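Local coordinates for protein GlcNAc-alpha-1,4-Gal-releasing endo-beta-galactosidase (Clostridium perfringens, PDB 1UPS) that probably hydrolyses O-glycosyl bonds as a calcium-binding family 16 glycoside hydrolase, named for releasing GlcNAc-alpha-1,4-Gal by endo-beta-galactosidase action, at residues Phe20-Ile25 against Ile271-Val276. Residues are numbered along the deposited sequence; the frame is centred on the assembly and turned at random.
Sequences FPANPI and IDYMRV. With CA (calcium ion), chain C.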
# COMPACT_ATOMS: atom_id res chain seq x y z
N PHE A 20 -17.78 -5.11 8.26
CA PHE A 20 -17.40 -3.80 8.75
C PHE A 20 -18.32 -2.75 8.11
O PHE A 20 -18.52 -2.78 6.90
CB PHE A 20 -15.91 -3.49 8.45
CG PHE A 20 -15.38 -2.32 9.23
CD1 PHE A 20 -15.31 -1.06 8.65
CD2 PHE A 20 -14.95 -2.48 10.55
CE1 PHE A 20 -14.82 0.04 9.37
CE2 PHE A 20 -14.46 -1.39 11.28
CZ PHE A 20 -14.40 -0.12 10.70
N PRO A 21 -18.88 -1.83 8.90
CA PRO A 21 -19.85 -0.87 8.35
C PRO A 21 -19.27 0.00 7.25
O PRO A 21 -18.14 0.43 7.36
CB PRO A 21 -20.22 0.01 9.57
CG PRO A 21 -19.25 -0.32 10.64
CD PRO A 21 -18.63 -1.64 10.34
N ALA A 22 -20.06 0.27 6.22
CA ALA A 22 -19.64 1.22 5.19
C ALA A 22 -19.29 2.59 5.80
O ALA A 22 -20.00 3.10 6.71
CB ALA A 22 -20.75 1.36 4.16
N ASN A 23 -18.20 3.19 5.32
CA ASN A 23 -17.87 4.58 5.67
C ASN A 23 -18.87 5.57 5.05
O ASN A 23 -19.57 5.23 4.08
CB ASN A 23 -16.44 4.94 5.22
CG ASN A 23 -15.37 4.44 6.18
OD1 ASN A 23 -15.61 4.30 7.39
ND2 ASN A 23 -14.17 4.19 5.65
N PRO A 24 -18.97 6.78 5.60
CA PRO A 24 -19.83 7.81 5.00
C PRO A 24 -19.25 8.31 3.68
O PRO A 24 -18.04 8.23 3.45
CB PRO A 24 -19.86 8.93 6.05
CG PRO A 24 -18.69 8.72 6.92
CD PRO A 24 -18.30 7.25 6.83
N ILE A 25 -20.12 8.82 2.81
CA ILE A 25 -19.68 9.34 1.52
C ILE A 25 -18.85 10.62 1.71
O ILE A 25 -17.85 10.85 1.00
CB ILE A 25 -20.88 9.55 0.57
CG1 ILE A 25 -21.41 8.19 0.10
CG2 ILE A 25 -20.48 10.39 -0.64
CD1 ILE A 25 -22.79 8.20 -0.55
N ILE A 271 -17.62 -6.07 -4.82
CA ILE A 271 -17.17 -4.73 -4.43
C ILE A 271 -18.38 -3.82 -4.22
O ILE A 271 -19.12 -3.54 -5.16
CB ILE A 271 -16.23 -4.13 -5.50
CG1 ILE A 271 -15.09 -5.11 -5.82
CG2 ILE A 271 -15.64 -2.79 -5.03
CD1 ILE A 271 -14.77 -5.18 -7.29
N ASP A 272 -18.54 -3.32 -2.99
CA ASP A 272 -19.70 -2.50 -2.62
C ASP A 272 -19.60 -1.09 -3.22
O ASP A 272 -20.59 -0.54 -3.73
CB ASP A 272 -19.83 -2.46 -1.09
CG ASP A 272 -20.99 -1.60 -0.61
OD1 ASP A 272 -20.91 -1.15 0.56
OD2 ASP A 272 -22.00 -1.36 -1.31
N TYR A 273 -18.41 -0.51 -3.16
CA TYR A 273 -18.18 0.83 -3.69
C TYR A 273 -16.70 1.08 -3.88
O TYR A 273 -15.86 0.38 -3.28
CB TYR A 273 -18.76 1.94 -2.78
CG TYR A 273 -18.16 2.07 -1.38
CD1 TYR A 273 -16.90 2.68 -1.18
CD2 TYR A 273 -18.88 1.68 -0.25
CE1 TYR A 273 -16.35 2.80 0.09
CE2 TYR A 273 -18.35 1.83 1.04
CZ TYR A 273 -17.10 2.39 1.20
OH TYR A 273 -16.60 2.53 2.47
N MET A 274 -16.39 2.08 -4.71
CA MET A 274 -15.06 2.68 -4.79
C MET A 274 -15.24 4.20 -4.67
O MET A 274 -16.09 4.78 -5.34
CB MET A 274 -14.38 2.36 -6.13
CG MET A 274 -13.02 3.06 -6.30
SD MET A 274 -12.31 2.73 -7.94
CE MET A 274 -11.17 4.11 -8.09
N ARG A 275 -14.44 4.82 -3.81
CA ARG A 275 -14.51 6.27 -3.62
C ARG A 275 -13.10 6.82 -3.59
O ARG A 275 -12.17 6.18 -3.08
CB ARG A 275 -15.23 6.59 -2.29
CG ARG A 275 -16.71 6.17 -2.28
CD ARG A 275 -17.43 6.45 -0.96
NE ARG A 275 -18.72 5.75 -0.91
CZ ARG A 275 -19.31 5.37 0.22
NH1 ARG A 275 -18.77 5.64 1.41
NH2 ARG A 275 -20.49 4.73 0.17
N VAL A 276 -12.94 8.02 -4.14
CA VAL A 276 -11.66 8.73 -4.04
C VAL A 276 -11.91 10.16 -3.57
O VAL A 276 -12.73 10.88 -4.16
CB VAL A 276 -10.93 8.79 -5.40
CG1 VAL A 276 -9.54 9.39 -5.22
CG2 VAL A 276 -10.83 7.37 -6.05
CA CA C . -22.91 -0.35 -3.26
O HOH W 1 -22.26 4.36 2.42
O HOH W 2 -24.69 -0.73 -1.57
O HOH W 3 -22.66 1.64 -1.99
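The beta-sandwich of a family 16 glycoside hydrolase illustrates how an irregular N-terminal segment is held against a strand: Asn23 and Ile25 of 20-25 meet Tyr273 and Arg275, two side chains raised from the same side of strand 267-279. The guanidinium of Arg275 forms the middle layer. CZ lies over the centre of the Tyr273 ring, 3.6 Å above its plane, while the opposite guanidinium face takes Ile25, whose CG1 lies 3.5 Å from Arg275 CZ, the two side chains crossing at about a right angle. At the guanidinium edge NH1 donates to Asn23 O (2.8 Å, 158° at the hydrogen). The bond keeps to the guanidinium plane, yet it meets the carbonyl from above its own plane. A water accepts from Arg275 NH2 (2.9 Å) and donates to the same Asn23 oxygen, so one carbonyl receives two bonds. Tyr273, with CG between backbone N and carbonyl carbon (chi1 64°), brings its hydroxyl to Asn23 N, a weak bond of 3.3 Å to OH; the stronger partner of that hydroxyl is Glu132. Ala22 CB touches the ring edge at CE2, 4.0 Å away. Asp272, next to Tyr273 in the strand, binds calcium through both O and OD2, together with the backbone oxygens of Glu37 and Gly72 and two waters, and its OD1 pairs with Arg134. Arg275 NE forms a salt bridge with the carboxylate of Glu37. Strands 30-36 and 129-136 both pair antiparallel with 267-279: Leu32 of the first touches Ile25 and Arg275, and Arg134 of the second touches Ala22 and Tyr273.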